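Local coordinates for leucine-rich repeat protein TpLRR (Treponema pallidum, PDB 6MLX) that is of unknown function but forms a leucine-rich repeat solenoid that is secreted and thought to lie in the periplasm, at residues 56-66 / 78-88; 155-163 / 178-186. All coordinates share one frame; numbering follows the deposited sequence.

Overall arrangement
From the N terminus, the chain forms strands 11-15 to 43-48 before reaching 56-66. Eleven residues, including strand 70-71, complete the turn of the solenoid, and 78-88 closes the loop against 56-66 as interaction 1, extending the parallel sheet begun by strand 33-35. Further turns follow. Interaction 2 opens at 155-163 and closes at 178-186 after fourteen intervening residues; it joins the end of strand 153-155 to that of 176-178, and strand 162-163 to 185-186, close to helix 199-207. The two loops lie in series, neither nested nor crossed, on opposite sides of the chain's centre, their own centres about 29 Å apart.

Interaction 1 (56-66 / 78-88); sequences CVSLVRVSLPS and GCTKLARIELP
Strands 61-63 and 84-86 run parallel, R61 level with R84, V62 with I85 and S63 with E86. Backbone bonds come first. V60 O receives two N-H groups, from A83 N at 2.9 Å and, at the longer 3.2 Å, from R84 N, which lies nearly in line with the C=O bond. The ladder continues through V62 N to R84 O, E86 N to V62 O (2.9 Å) and L64 N to E86 O. Ahead of the strands, the type I turns C56-L59 and C79-L82 stack on each other, and one water ties them: it donates to C56 O and to L59 O (2.7 Å) and accepts from K81 N. Such turns and strands stacked on one another are the coil-on-coil packing of a leucine-rich repeat solenoid; strand 33-35 pairs with the far edge of 61-63.

Apolar contacts fill the inward face. CG1 of V62, anti to the backbone N (chi1 173°), lies alongside CD1 of I85, while CG2 meets CD1 of L82 at 3.7 Å, the two side chains roughly perpendicular. CD1 of L64 reaches both CD1 of I85 and CD2 of L87, each at 4.0 Å, while CB of L64 rests on CD of P88.

The polar face carries R61, S63, R84 and E86. NE of R61 and NE of R84 stay 6.7 Å apart, and E86 meets S63 through CB.

Interaction 2 (155-163 / 178-186); sequences RLPVGVKNL and GNLPEKVSF
O of G178 accepts a nearly straight bond from N of L156 at 2.9 Å, although the donor sits 43° out of the carbonyl plane. ND2 of N179 donates a hydrogen bond to O of L156 at 2.9 Å, almost along the C=O direction and within 1° of its own amide plane, so both backbone polar atoms of L156 are used by consecutive residues. The same amide nitrogen passes CG of R155. L180 lies alongside L156, CD1 to CD1 at 4.0 Å, and also packs on helix 199-207. CG of P181 meets CG1 of V160 at 3.5 Å, the two side chains crossing at about a right angle. A water donates to K183 O and V160 O, bridging the two backbones. V184 holds CG2 anti to its backbone N, which lays that methyl 3.4 Å from O of K161. S185 pairs through both its backbone groups, N to K161 O and O from L163 N (2.8 Å). The F186 ring brings CE2 to CD1 of L163 at 3.8 Å and meets Y210 edge-to-face. Short parallel pairings at both ends of a turn fit adjacent coils of a leucine-rich repeat solenoid, here near its C-terminal helix.

Interaction 1 (56-66 / 78-88)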
# COMPACT_ATOMS: atom_id res chain seq x y z
N CYS A 56 8.37 14.01 -0.02
CA CYS A 56 8.06 14.92 -1.13
C CYS A 56 6.67 15.51 -0.93
O CYS A 56 5.70 15.16 -1.60
CB CYS A 56 8.17 14.20 -2.47
SG CYS A 56 9.87 13.73 -2.91
N VAL A 57 6.60 16.47 0.00
CA VAL A 57 5.32 17.06 0.40
C VAL A 57 4.64 17.83 -0.71
O VAL A 57 3.46 18.19 -0.57
CB VAL A 57 5.48 17.99 1.62
CG1 VAL A 57 5.88 17.20 2.86
CG2 VAL A 57 6.50 19.10 1.31
N SER A 58 5.33 18.10 -1.82
CA SER A 58 4.73 18.83 -2.93
C SER A 58 3.81 17.98 -3.79
O SER A 58 2.96 18.53 -4.49
CB SER A 58 5.83 19.41 -3.81
OG SER A 58 6.58 18.34 -4.38
N LEU A 59 3.99 16.66 -3.78
CA LEU A 59 3.32 15.80 -4.76
C LEU A 59 1.85 15.64 -4.43
O LEU A 59 1.48 15.42 -3.27
CB LEU A 59 4.02 14.44 -4.82
CG LEU A 59 5.23 14.50 -5.75
CD1 LEU A 59 6.13 13.29 -5.59
CD2 LEU A 59 4.74 14.63 -7.18
N VAL A 60 1.01 15.76 -5.46
CA VAL A 60 -0.41 15.51 -5.38
C VAL A 60 -0.80 14.26 -6.16
O VAL A 60 -1.68 13.50 -5.73
CB VAL A 60 -1.20 16.75 -5.88
CG1 VAL A 60 -2.71 16.48 -5.96
CG2 VAL A 60 -0.92 17.94 -4.98
N ARG A 61 -0.15 14.02 -7.29
CA ARG A 61 -0.44 12.88 -8.15
C ARG A 61 0.86 12.28 -8.65
O ARG A 61 1.79 13.01 -9.04
CB ARG A 61 -1.32 13.27 -9.36
CG ARG A 61 -2.55 14.09 -9.05
CD ARG A 61 -2.88 14.99 -10.24
NE ARG A 61 -3.61 16.19 -9.84
CZ ARG A 61 -3.15 17.43 -10.01
NH1 ARG A 61 -1.96 17.63 -10.57
NH2 ARG A 61 -3.88 18.47 -9.61
N VAL A 62 0.94 10.95 -8.63
CA VAL A 62 2.07 10.20 -9.15
C VAL A 62 1.52 9.14 -10.09
O VAL A 62 0.54 8.47 -9.77
CB VAL A 62 2.89 9.55 -8.02
CG1 VAL A 62 3.97 8.63 -8.59
CG2 VAL A 62 3.51 10.61 -7.13
N SER A 63 2.14 9.00 -11.26
CA SER A 63 1.76 7.95 -12.20
C SER A 63 2.97 7.06 -12.42
O SER A 63 4.05 7.55 -12.75
CB SER A 63 1.26 8.56 -13.52
OG SER A 63 1.11 7.56 -14.52
N LEU A 64 2.79 5.76 -12.24
CA LEU A 64 3.89 4.84 -12.48
C LEU A 64 3.64 4.03 -13.75
O LEU A 64 2.50 3.67 -14.04
CB LEU A 64 4.08 3.89 -11.30
CG LEU A 64 4.16 4.60 -9.94
CD1 LEU A 64 4.27 3.60 -8.78
CD2 LEU A 64 5.33 5.56 -9.92
N PRO A 65 4.69 3.74 -14.52
CA PRO A 65 4.53 2.95 -15.75
C PRO A 65 4.37 1.47 -15.46
O PRO A 65 4.86 0.95 -14.45
CB PRO A 65 5.84 3.21 -16.49
CG PRO A 65 6.85 3.39 -15.38
CD PRO A 65 6.09 4.19 -14.33
N SER A 66 3.73 0.78 -16.41
CA SER A 66 3.48 -0.66 -16.28
C SER A 66 4.75 -1.48 -16.06
O SER A 66 4.67 -2.61 -15.55
CB SER A 66 2.71 -1.17 -17.50
OG SER A 66 3.17 -0.52 -18.67
N GLY A 78 5.84 10.05 4.00
CA GLY A 78 5.80 11.48 4.20
C GLY A 78 5.30 12.31 3.03
O GLY A 78 5.39 13.54 3.08
N CYS A 79 4.76 11.68 1.98
CA CYS A 79 4.17 12.45 0.89
C CYS A 79 2.77 12.91 1.30
O CYS A 79 1.74 12.44 0.81
CB CYS A 79 4.14 11.64 -0.39
SG CYS A 79 5.79 11.37 -1.05
N THR A 80 2.75 13.91 2.20
CA THR A 80 1.53 14.26 2.91
C THR A 80 0.44 14.86 2.02
O THR A 80 -0.72 14.91 2.43
CB THR A 80 1.87 15.22 4.06
OG1 THR A 80 2.50 16.38 3.52
CG2 THR A 80 2.84 14.56 5.04
N LYS A 81 0.76 15.28 0.80
CA LYS A 81 -0.26 15.80 -0.09
C LYS A 81 -0.69 14.79 -1.15
O LYS A 81 -1.60 15.08 -1.93
CB LYS A 81 0.21 17.09 -0.76
CG LYS A 81 0.45 18.24 0.22
CD LYS A 81 -0.64 18.33 1.28
CE LYS A 81 -0.69 19.73 1.92
NZ LYS A 81 -1.20 19.72 3.32
N LEU A 82 -0.06 13.62 -1.19
CA LEU A 82 -0.35 12.65 -2.24
C LEU A 82 -1.81 12.19 -2.17
O LEU A 82 -2.22 11.55 -1.20
CB LEU A 82 0.61 11.46 -2.14
CG LEU A 82 0.57 10.39 -3.23
CD1 LEU A 82 0.87 10.99 -4.59
CD2 LEU A 82 1.56 9.27 -2.88
N ALA A 83 -2.59 12.54 -3.20
CA ALA A 83 -4.01 12.21 -3.27
C ALA A 83 -4.33 11.10 -4.26
O ALA A 83 -5.33 10.39 -4.08
CB ALA A 83 -4.83 13.46 -3.65
N ARG A 84 -3.55 10.94 -5.31
CA ARG A 84 -3.76 9.86 -6.26
C ARG A 84 -2.43 9.29 -6.68
O ARG A 84 -1.45 10.02 -6.84
CB ARG A 84 -4.52 10.32 -7.50
CG ARG A 84 -5.93 10.59 -7.24
CD ARG A 84 -6.55 11.17 -8.49
NE ARG A 84 -7.99 11.29 -8.36
CZ ARG A 84 -8.83 10.26 -8.43
NH1 ARG A 84 -8.35 9.03 -8.60
NH2 ARG A 84 -10.13 10.46 -8.30
N ILE A 85 -2.39 7.98 -6.87
CA ILE A 85 -1.23 7.32 -7.46
C ILE A 85 -1.76 6.24 -8.40
O ILE A 85 -2.55 5.39 -7.98
CB ILE A 85 -0.27 6.74 -6.41
CG1 ILE A 85 0.88 5.99 -7.09
CG2 ILE A 85 -1.00 5.86 -5.40
CD1 ILE A 85 2.10 5.75 -6.20
N GLU A 86 -1.35 6.30 -9.66
CA GLU A 86 -1.77 5.33 -10.65
C GLU A 86 -0.83 4.14 -10.56
O GLU A 86 0.36 4.24 -10.90
CB GLU A 86 -1.76 5.93 -12.06
CG GLU A 86 -2.83 7.01 -12.30
CD GLU A 86 -4.23 6.59 -11.85
OE1 GLU A 86 -4.66 5.47 -12.22
OE2 GLU A 86 -4.91 7.41 -11.17
N LEU A 87 -1.34 3.03 -10.08
CA LEU A 87 -0.35 1.97 -10.01
C LEU A 87 -0.34 1.19 -11.31
O LEU A 87 -1.39 1.01 -11.94
CB LEU A 87 -0.63 1.04 -8.84
CG LEU A 87 -0.60 1.72 -7.46
CD1 LEU A 87 -0.89 0.74 -6.34
CD2 LEU A 87 0.74 2.41 -7.24
N PRO A 88 0.82 0.71 -11.73
CA PRO A 88 0.89 -0.04 -12.98
C PRO A 88 0.30 -1.44 -12.82
O PRO A 88 0.30 -2.01 -11.73
CB PRO A 88 2.39 -0.11 -13.24
CG PRO A 88 3.02 -0.10 -11.88
CD PRO A 88 2.12 0.80 -11.04
O HOH W 1 2.80 14.86 -1.00

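Interaction 2 (155-163 / 178-186)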
# COMPACT_ATOMS: atom_id res chain seq x y z
N ARG A 155 -11.93 -5.31 1.42
CA ARG A 155 -12.19 -6.63 0.86
C ARG A 155 -10.88 -7.40 0.84
O ARG A 155 -9.89 -6.94 0.25
CB ARG A 155 -12.80 -6.55 -0.54
CG ARG A 155 -13.14 -7.93 -1.16
CD ARG A 155 -13.45 -7.82 -2.66
NE ARG A 155 -14.55 -6.89 -2.92
CZ ARG A 155 -14.79 -6.30 -4.10
NH1 ARG A 155 -14.01 -6.54 -5.15
NH2 ARG A 155 -15.81 -5.46 -4.22
N LEU A 156 -10.87 -8.56 1.48
CA LEU A 156 -9.69 -9.39 1.57
C LEU A 156 -9.53 -10.25 0.32
O LEU A 156 -10.51 -10.51 -0.39
CB LEU A 156 -9.79 -10.29 2.80
CG LEU A 156 -9.82 -9.58 4.16
CD1 LEU A 156 -10.28 -10.56 5.22
CD2 LEU A 156 -8.45 -9.04 4.50
N PRO A 157 -8.31 -10.71 0.03
CA PRO A 157 -8.14 -11.71 -1.03
C PRO A 157 -8.87 -12.99 -0.64
O PRO A 157 -8.95 -13.35 0.53
CB PRO A 157 -6.62 -11.94 -1.07
CG PRO A 157 -6.02 -10.88 -0.24
CD PRO A 157 -7.05 -10.48 0.76
N VAL A 158 -9.41 -13.68 -1.64
CA VAL A 158 -10.24 -14.85 -1.37
C VAL A 158 -9.48 -15.92 -0.59
O VAL A 158 -10.04 -16.58 0.30
CB VAL A 158 -10.83 -15.40 -2.69
CG1 VAL A 158 -9.84 -16.26 -3.42
CG2 VAL A 158 -12.09 -16.18 -2.43
N GLY A 159 -8.20 -16.11 -0.86
CA GLY A 159 -7.55 -17.25 -0.24
C GLY A 159 -6.79 -16.97 1.05
O GLY A 159 -5.99 -17.81 1.50
N VAL A 160 -7.02 -15.80 1.66
CA VAL A 160 -6.12 -15.30 2.69
C VAL A 160 -6.06 -16.27 3.86
O VAL A 160 -7.09 -16.73 4.38
CB VAL A 160 -6.54 -13.89 3.15
CG1 VAL A 160 -8.00 -13.85 3.54
CG2 VAL A 160 -5.67 -13.44 4.30
N LYS A 161 -4.84 -16.61 4.29
CA LYS A 161 -4.66 -17.61 5.32
C LYS A 161 -4.44 -17.04 6.72
O LYS A 161 -4.78 -17.72 7.70
CB LYS A 161 -3.49 -18.53 4.95
CG LYS A 161 -3.72 -19.18 3.61
CD LYS A 161 -2.95 -20.45 3.46
CE LYS A 161 -1.63 -20.18 2.83
NZ LYS A 161 -1.29 -21.41 2.05
N ASN A 162 -3.93 -15.83 6.84
CA ASN A 162 -3.73 -15.22 8.15
C ASN A 162 -3.99 -13.73 8.06
O ASN A 162 -3.76 -13.11 7.01
CB ASN A 162 -2.31 -15.45 8.66
CG ASN A 162 -1.27 -14.82 7.75
OD1 ASN A 162 -1.32 -14.99 6.54
ND2 ASN A 162 -0.33 -14.08 8.34
N LEU A 163 -4.45 -13.15 9.16
CA LEU A 163 -4.48 -11.71 9.34
C LEU A 163 -3.34 -11.35 10.29
O LEU A 163 -3.38 -11.71 11.48
CB LEU A 163 -5.84 -11.24 9.86
CG LEU A 163 -7.03 -11.59 8.97
CD1 LEU A 163 -8.31 -11.06 9.56
CD2 LEU A 163 -6.83 -11.05 7.57
N GLY A 178 -14.95 -7.63 3.73
CA GLY A 178 -15.45 -8.57 2.74
C GLY A 178 -14.49 -9.72 2.49
O GLY A 178 -13.29 -9.64 2.76
N ASN A 179 -15.05 -10.82 1.98
CA ASN A 179 -14.25 -12.01 1.67
C ASN A 179 -13.58 -12.56 2.91
O ASN A 179 -12.42 -12.99 2.87
CB ASN A 179 -13.17 -11.71 0.63
CG ASN A 179 -13.62 -12.02 -0.74
OD1 ASN A 179 -14.69 -12.58 -0.92
ND2 ASN A 179 -12.80 -11.68 -1.73
N LEU A 180 -14.27 -12.50 4.03
CA LEU A 180 -13.74 -13.13 5.23
C LEU A 180 -13.82 -14.64 5.03
O LEU A 180 -14.87 -15.15 4.64
CB LEU A 180 -14.54 -12.69 6.45
CG LEU A 180 -13.95 -12.95 7.83
CD1 LEU A 180 -12.53 -12.41 7.96
CD2 LEU A 180 -14.86 -12.31 8.88
N PRO A 181 -12.74 -15.37 5.25
CA PRO A 181 -12.71 -16.79 4.87
C PRO A 181 -13.49 -17.67 5.83
O PRO A 181 -13.91 -17.27 6.92
CB PRO A 181 -11.23 -17.15 4.90
CG PRO A 181 -10.50 -15.83 5.00
CD PRO A 181 -11.41 -14.89 5.69
N GLU A 182 -13.66 -18.92 5.40
CA GLU A 182 -14.24 -19.94 6.25
C GLU A 182 -13.27 -20.40 7.32
O GLU A 182 -13.69 -20.97 8.34
CB GLU A 182 -14.68 -21.10 5.35
CG GLU A 182 -15.33 -20.60 4.06
CD GLU A 182 -16.83 -20.39 4.23
OE1 GLU A 182 -17.46 -21.28 4.84
OE2 GLU A 182 -17.37 -19.35 3.79
N LYS A 183 -11.98 -20.16 7.12
CA LYS A 183 -10.97 -20.52 8.10
C LYS A 183 -9.77 -19.61 7.88
O LYS A 183 -9.36 -19.38 6.74
CB LYS A 183 -10.58 -22.00 7.95
CG LYS A 183 -9.14 -22.32 8.26
CD LYS A 183 -8.93 -23.84 8.26
CE LYS A 183 -8.92 -24.39 6.82
NZ LYS A 183 -7.61 -24.15 6.09
N VAL A 184 -9.24 -19.06 8.97
CA VAL A 184 -8.14 -18.11 8.90
C VAL A 184 -7.47 -18.10 10.27
O VAL A 184 -8.09 -18.47 11.27
CB VAL A 184 -8.65 -16.71 8.47
CG1 VAL A 184 -9.42 -16.07 9.63
CG2 VAL A 184 -7.52 -15.81 7.97
N SER A 185 -6.20 -17.71 10.31
CA SER A 185 -5.45 -17.55 11.55
C SER A 185 -5.25 -16.08 11.86
O SER A 185 -5.07 -15.26 10.95
CB SER A 185 -4.08 -18.23 11.46
OG SER A 185 -4.21 -19.63 11.30
N PHE A 186 -5.23 -15.75 13.14
CA PHE A 186 -5.12 -14.36 13.56
C PHE A 186 -3.81 -14.13 14.29
O PHE A 186 -3.46 -14.87 15.21
CB PHE A 186 -6.30 -13.97 14.46
CG PHE A 186 -7.65 -14.13 13.79
CD1 PHE A 186 -8.36 -15.30 13.90
CD2 PHE A 186 -8.21 -13.08 13.09
CE1 PHE A 186 -9.61 -15.44 13.30
CE2 PHE A 186 -9.46 -13.21 12.49
CZ PHE A 186 -10.16 -14.39 12.61
O HOH W 2 -12.15 -15.84 1.49
O HOH W 3 -8.04 -19.51 4.51